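Local coordinates for protein vacuolar aminopeptidase 1 (Saccharomyces cerevisiae, PDB 5JGF) that removes amino acids, preferably neutral or hydrophobic ones, from the N-termini of peptides as a zinc-dependent vacuolar enzyme and travels as the main cargo of the cytoplasm-to-vacuole targeting pathway, at residues A12-Y26 with D237-G249. Numbering follows the deposited sequence.
Sequences AQEFIDFIYKNPTTY and DLDLFDVQKGTIG
Pro23 sets its CB over the centre of one face of the Phe241 ring, 3.4 Å from the centroid and 7° off the normal, the two side chains crossing at an oblique angle in a CH-pi contact that suits a compact, rigid proline; Thr24 CG2 meets the same ring obliquely. The Tyr20 ring takes Lys245 CB on one face, displaced toward the rim, while Val243 O sits in its plane at the edge, 3.3 Å from Tyr20 CE1. A water joins Tyr20 OH to that same carbonyl. At the Tyr26 ring the edge belongs to Asp237: Tyr26 OH donates to Asp237 OD2 over 2.6 Å, on the anti side and 31° out of the carboxylate plane, with ring and carboxylate nearly perpendicular. Lys98 forms salt bridges with both Asp237 OD1 and Asp239 OD2, which probably offsets part of the negative charge of the two carboxylates.

In this M18 aminopeptidase the contact joins the N-terminal helix 7-21 and the start of helix 25-38 to two elements: strand 233-242 of the six-stranded antiparallel sheet, and the link leading on to strand 247-249. Alternation along the strand turns Asp237, Asp239 and Phe241 toward residues 23-26, the loop and the first turn of helix 25-38, and Leu238 and Leu240 away, onto strand 132-140. One water donates to both Pro23 O and Asp239 OD1.

With CG anti to the backbone N (chi1 -177°), Lys245 runs extended past Tyr20 and bends only at its last torsion, bringing NZ 2.7 Å from Asp17 OD1 in a salt bridge nearly along the C-O axis. Side-chain-less Gly246 lets the chain pass close under Ile16, whose CG2 is 3.5 Å from Gly246 O. Branched Ile16 also reaches Ile248, CD1 to CD1 at 4.0 Å, and a water links Ile16 O to Gly246 N.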
loop_
_atom_site.group_PDB
_atom_site.type_symbol
_atom_site.label_atom_id
_atom_site.label_comp_id
_atom_site.label_asym_id
_atom_site.label_seq_id
_atom_site.Cartn_x
_atom_site.Cartn_y
_atom_site.Cartn_z
ATOM N N ALA D 12 16.141 -31.954 -42.778
ATOM C CA ALA D 12 16.138 -30.730 -41.977
ATOM C C ALA D 12 16.074 -29.533 -42.922
ATOM O O ALA D 12 15.344 -28.574 -42.674
ATOM C CB ALA D 12 17.399 -30.652 -41.115
ATOM N N GLN D 13 16.840 -29.593 -44.010
ATOM C CA GLN D 13 16.850 -28.514 -44.994
ATOM C C GLN D 13 15.515 -28.429 -45.725
ATOM O O GLN D 13 15.027 -27.334 -46.011
ATOM C CB GLN D 13 17.974 -28.715 -46.016
ATOM C CG GLN D 13 19.364 -28.364 -45.505
ATOM C CD GLN D 13 19.451 -26.939 -44.976
ATOM O OE1 GLN D 13 18.973 -25.995 -45.609
ATOM N NE2 GLN D 13 20.069 -26.781 -43.814
ATOM N N GLU D 14 14.928 -29.582 -46.036
ATOM C CA GLU D 14 13.639 -29.600 -46.720
ATOM C C GLU D 14 12.608 -28.921 -45.829
ATOM O O GLU D 14 11.754 -28.178 -46.312
ATOM C CB GLU D 14 13.190 -31.034 -47.012
ATOM C CG GLU D 14 13.922 -31.714 -48.160
ATOM C CD GLU D 14 13.789 -30.959 -49.472
ATOM O OE1 GLU D 14 12.680 -30.472 -49.778
ATOM O OE2 GLU D 14 14.797 -30.862 -50.205
ATOM N N PHE D 15 12.687 -29.185 -44.526
ATOM C CA PHE D 15 11.754 -28.582 -43.581
ATOM C C PHE D 15 11.925 -27.064 -43.566
ATOM O O PHE D 15 10.945 -26.319 -43.599
ATOM C CB PHE D 15 11.975 -29.135 -42.168
ATOM C CG PHE D 15 11.097 -28.491 -41.124
ATOM C CD1 PHE D 15 9.715 -28.659 -41.159
ATOM C CD2 PHE D 15 11.649 -27.692 -40.126
ATOM C CE1 PHE D 15 8.890 -28.033 -40.215
ATOM C CE2 PHE D 15 10.836 -27.063 -39.178
ATOM C CZ PHE D 15 9.454 -27.234 -39.225
ATOM N N ILE D 16 13.172 -26.605 -43.507
ATOM C CA ILE D 16 13.446 -25.168 -43.497
ATOM C C ILE D 16 12.859 -24.509 -44.745
ATOM O O ILE D 16 12.226 -23.451 -44.663
ATOM C CB ILE D 16 14.970 -24.897 -43.411
ATOM C CG1 ILE D 16 15.463 -25.207 -41.992
ATOM C CG2 ILE D 16 15.278 -23.452 -43.806
ATOM C CD1 ILE D 16 16.968 -25.118 -41.823
ATOM N N ASP D 17 13.057 -25.138 -45.901
ATOM C CA ASP D 17 12.521 -24.598 -47.148
ATOM C C ASP D 17 10.992 -24.579 -47.117
ATOM O O ASP D 17 10.369 -23.624 -47.573
ATOM C CB ASP D 17 13.006 -25.420 -48.347
ATOM C CG ASP D 17 14.505 -25.323 -48.550
ATOM O OD1 ASP D 17 15.106 -24.330 -48.082
ATOM O OD2 ASP D 17 15.084 -26.230 -49.191
ATOM N N PHE D 18 10.401 -25.637 -46.571
ATOM C CA PHE D 18 8.949 -25.754 -46.454
ATOM C C PHE D 18 8.390 -24.590 -45.638
ATOM O O PHE D 18 7.434 -23.929 -46.047
ATOM C CB PHE D 18 8.603 -27.099 -45.793
ATOM C CG PHE D 18 7.265 -27.130 -45.099
ATOM C CD1 PHE D 18 6.079 -27.080 -45.824
ATOM C CD2 PHE D 18 7.197 -27.250 -43.713
ATOM C CE1 PHE D 18 4.840 -27.153 -45.176
ATOM C CE2 PHE D 18 5.970 -27.324 -43.056
ATOM C CZ PHE D 18 4.787 -27.277 -43.788
ATOM N N ILE D 19 8.998 -24.332 -44.485
ATOM C CA ILE D 19 8.549 -23.247 -43.620
ATOM C C ILE D 19 8.683 -21.895 -44.316
ATOM O O ILE D 19 7.778 -21.063 -44.257
ATOM C CB ILE D 19 9.365 -23.226 -42.303
ATOM C CG1 ILE D 19 8.993 -24.438 -41.442
ATOM C CG2 ILE D 19 9.138 -21.909 -41.558
ATOM C CD1 ILE D 19 7.561 -24.420 -40.914
ATOM N N TYR D 20 9.816 -21.692 -44.980
ATOM C CA TYR D 20 10.110 -20.445 -45.680
ATOM C C TYR D 20 9.221 -20.191 -46.900
ATOM O O TYR D 20 8.785 -19.065 -47.138
ATOM C CB TYR D 20 11.582 -20.443 -46.109
ATOM C CG TYR D 20 12.059 -19.161 -46.755
ATOM C CD1 TYR D 20 12.083 -17.960 -46.040
ATOM C CD2 TYR D 20 12.521 -19.153 -48.071
ATOM C CE1 TYR D 20 12.559 -16.787 -46.618
ATOM C CE2 TYR D 20 12.998 -17.983 -48.661
ATOM C CZ TYR D 20 13.016 -16.806 -47.929
ATOM O OH TYR D 20 13.501 -15.654 -48.504
ATOM N N LYS D 21 8.945 -21.237 -47.670
ATOM C CA LYS D 21 8.133 -21.084 -48.872
ATOM C C LYS D 21 6.625 -21.144 -48.665
ATOM O O LYS D 21 5.868 -20.845 -49.583
ATOM C CB LYS D 21 8.547 -22.132 -49.910
ATOM C CG LYS D 21 9.959 -21.936 -50.439
ATOM C CD LYS D 21 10.377 -23.079 -51.353
ATOM C CE LYS D 21 11.773 -22.851 -51.920
ATOM N NZ LYS D 21 12.224 -24.004 -52.751
ATOM N N ASN D 22 6.187 -21.514 -47.465
ATOM C CA ASN D 22 4.758 -21.622 -47.172
ATOM C C ASN D 22 4.466 -20.974 -45.817
ATOM O O ASN D 22 4.162 -21.651 -44.839
ATOM C CB ASN D 22 4.371 -23.100 -47.161
ATOM C CG ASN D 22 4.732 -23.792 -48.460
ATOM O OD1 ASN D 22 4.018 -23.674 -49.453
ATOM N ND2 ASN D 22 5.866 -24.490 -48.468
ATOM N N PRO D 23 4.529 -19.638 -45.764
ATOM C CA PRO D 23 4.301 -18.833 -44.559
ATOM C C PRO D 23 2.937 -18.867 -43.883
ATOM O O PRO D 23 2.859 -18.767 -42.659
ATOM C CB PRO D 23 4.680 -17.429 -45.018
ATOM C CG PRO D 23 4.232 -17.433 -46.451
ATOM C CD PRO D 23 4.745 -18.769 -46.936
ATOM N N THR D 24 1.864 -18.992 -44.661
ATOM C CA THR D 24 0.527 -19.014 -44.074
ATOM C C THR D 24 -0.091 -20.408 -44.089
ATOM O O THR D 24 0.379 -21.304 -44.794
ATOM C CB THR D 24 -0.430 -18.063 -44.815
ATOM O OG1 THR D 24 -0.802 -18.641 -46.074
ATOM C CG2 THR D 24 0.247 -16.716 -45.063
ATOM N N THR D 25 -1.148 -20.588 -43.306
ATOM C CA THR D 25 -1.827 -21.876 -43.243
ATOM C C THR D 25 -2.276 -22.291 -44.647
ATOM O O THR D 25 -2.177 -23.464 -45.021
ATOM C CB THR D 25 -3.043 -21.803 -42.302
ATOM O OG1 THR D 25 -2.619 -21.311 -41.023
ATOM C CG2 THR D 25 -3.660 -23.187 -42.117
ATOM N N TYR D 26 -2.754 -21.328 -45.428
ATOM C CA TYR D 26 -3.189 -21.609 -46.797
ATOM C C TYR D 26 -2.066 -22.221 -47.627
ATOM O O TYR D 26 -2.289 -23.192 -48.354
ATOM C CB TYR D 26 -3.669 -20.330 -47.485
ATOM C CG TYR D 26 -4.937 -19.758 -46.903
ATOM C CD1 TYR D 26 -6.155 -20.424 -47.042
ATOM C CD2 TYR D 26 -4.923 -18.545 -46.215
ATOM C CE1 TYR D 26 -7.331 -19.895 -46.510
ATOM C CE2 TYR D 26 -6.091 -18.009 -45.679
ATOM C CZ TYR D 26 -7.288 -18.686 -45.829
ATOM O OH TYR D 26 -8.441 -18.160 -45.292
ATOM N N ASP D 237 -7.644 -12.583 -46.900
ATOM C CA ASP D 237 -7.302 -13.065 -45.567
ATOM C C ASP D 237 -5.781 -13.144 -45.605
ATOM O O ASP D 237 -5.214 -14.154 -46.021
ATOM C CB ASP D 237 -7.910 -14.454 -45.342
ATOM C CG ASP D 237 -7.619 -15.013 -43.959
ATOM O OD1 ASP D 237 -6.876 -14.368 -43.191
ATOM O OD2 ASP D 237 -8.134 -16.110 -43.644
ATOM N N LEU D 238 -5.128 -12.063 -45.186
ATOM C CA LEU D 238 -3.670 -11.991 -45.210
ATOM C C LEU D 238 -3.033 -11.943 -43.825
ATOM O O LEU D 238 -3.609 -11.391 -42.886
ATOM C CB LEU D 238 -3.225 -10.756 -46.004
ATOM C CG LEU D 238 -3.811 -10.594 -47.413
ATOM C CD1 LEU D 238 -3.248 -9.333 -48.067
ATOM C CD2 LEU D 238 -3.483 -11.824 -48.250
ATOM N N ASP D 239 -1.840 -12.529 -43.725
ATOM C CA ASP D 239 -1.056 -12.571 -42.491
ATOM C C ASP D 239 0.181 -11.710 -42.676
ATOM O O ASP D 239 0.569 -11.384 -43.801
ATOM C CB ASP D 239 -0.468 -13.962 -42.209
ATOM C CG ASP D 239 -1.496 -15.029 -41.951
ATOM O OD1 ASP D 239 -1.050 -16.171 -41.716
ATOM O OD2 ASP D 239 -2.709 -14.757 -41.972
ATOM N N LEU D 240 0.804 -11.375 -41.552
ATOM C CA LEU D 240 2.082 -10.682 -41.539
ATOM C C LEU D 240 2.906 -11.740 -40.819
ATOM O O LEU D 240 2.465 -12.288 -39.806
ATOM C CB LEU D 240 2.043 -9.394 -40.718
ATOM C CG LEU D 240 1.381 -8.187 -41.375
ATOM C CD1 LEU D 240 1.712 -6.952 -40.541
ATOM C CD2 LEU D 240 1.899 -8.005 -42.808
ATOM N N PHE D 241 4.088 -12.047 -41.342
ATOM C CA PHE D 241 4.926 -13.082 -40.749
ATOM C C PHE D 241 6.404 -12.771 -40.926
ATOM O O PHE D 241 6.778 -11.968 -41.778
ATOM C CB PHE D 241 4.602 -14.414 -41.424
ATOM C CG PHE D 241 4.559 -14.319 -42.923
ATOM C CD1 PHE D 241 5.736 -14.278 -43.667
ATOM C CD2 PHE D 241 3.341 -14.203 -43.586
ATOM C CE1 PHE D 241 5.701 -14.119 -45.057
ATOM C CE2 PHE D 241 3.292 -14.043 -44.974
ATOM C CZ PHE D 241 4.475 -14.000 -45.710
ATOM N N ASP D 242 7.239 -13.422 -40.120
ATOM C CA ASP D 242 8.687 -13.231 -40.178
ATOM C C ASP D 242 9.218 -13.849 -41.473
ATOM O O ASP D 242 8.962 -15.021 -41.751
ATOM C CB ASP D 242 9.357 -13.920 -38.980
ATOM C CG ASP D 242 10.798 -13.486 -38.779
ATOM O OD1 ASP D 242 11.441 -13.043 -39.754
ATOM O OD2 ASP D 242 11.296 -13.599 -37.641
ATOM N N VAL D 243 9.952 -13.065 -42.261
ATOM C CA VAL D 243 10.509 -13.567 -43.514
ATOM C C VAL D 243 11.933 -14.090 -43.373
ATOM O O VAL D 243 12.561 -14.437 -44.372
ATOM C CB VAL D 243 10.520 -12.485 -44.623
ATOM C CG1 VAL D 243 9.105 -12.094 -44.985
ATOM C CG2 VAL D 243 11.320 -11.277 -44.167
ATOM N N GLN D 244 12.459 -14.142 -42.151
ATOM C CA GLN D 244 13.818 -14.646 -41.977
ATOM C C GLN D 244 13.828 -16.161 -42.148
ATOM O O GLN D 244 13.198 -16.893 -41.384
ATOM C CB GLN D 244 14.383 -14.279 -40.602
ATOM C CG GLN D 244 15.818 -14.777 -40.397
ATOM C CD GLN D 244 16.397 -14.392 -39.046
ATOM O OE1 GLN D 244 15.665 -14.214 -38.073
ATOM N NE2 GLN D 244 17.722 -14.285 -38.976
ATOM N N LYS D 245 14.551 -16.627 -43.162
ATOM C CA LYS D 245 14.633 -18.053 -43.440
ATOM C C LYS D 245 15.271 -18.809 -42.281
ATOM O O LYS D 245 16.153 -18.286 -41.593
ATOM C CB LYS D 245 15.441 -18.284 -44.722
ATOM C CG LYS D 245 15.534 -19.738 -45.151
ATOM C CD LYS D 245 16.250 -19.866 -46.490
ATOM C CE LYS D 245 16.529 -21.322 -46.822
ATOM N NZ LYS D 245 15.849 -21.754 -48.073
ATOM N N GLY D 246 14.807 -20.034 -42.061
ATOM C CA GLY D 246 15.348 -20.857 -40.993
ATOM C C GLY D 246 16.815 -21.167 -41.232
ATOM O O GLY D 246 17.307 -21.049 -42.357
ATOM N N THR D 247 17.514 -21.578 -40.178
ATOM C CA THR D 247 18.933 -21.877 -40.284
ATOM C C THR D 247 19.372 -22.974 -39.320
ATOM O O THR D 247 18.797 -23.140 -38.242
ATOM C CB THR D 247 19.780 -20.627 -39.955
ATOM O OG1 THR D 247 19.305 -19.506 -40.709
ATOM C CG2 THR D 247 21.247 -20.874 -40.288
ATOM N N ILE D 248 20.389 -23.730 -39.718
ATOM C CA ILE D 248 20.941 -24.754 -38.846
ATOM C C ILE D 248 21.918 -23.964 -37.982
ATOM O O ILE D 248 22.726 -23.199 -38.507
ATOM C CB ILE D 248 21.702 -25.834 -39.650
ATOM C CG1 ILE D 248 20.708 -26.648 -40.478
ATOM C CG2 ILE D 248 22.489 -26.739 -38.708
ATOM C CD1 ILE D 248 19.600 -27.298 -39.652
ATOM N N GLY D 249 21.841 -24.132 -36.666
ATOM C CA GLY D 249 22.717 -23.376 -35.789
ATOM C C GLY D 249 23.389 -24.148 -34.676
ATOM O O GLY D 249 23.214 -25.362 -34.536
HETATM O O HOH W 1 21.090 -23.674 -42.773
HETATM O O HOH W 2 12.440 -21.505 -42.725
HETATM O O HOH W 3 13.768 -13.756 -46.669
HETATM O O HOH W 4 1.834 -16.863 -40.793
HETATM O O HOH W 5 -1.750 -18.493 -41.413
#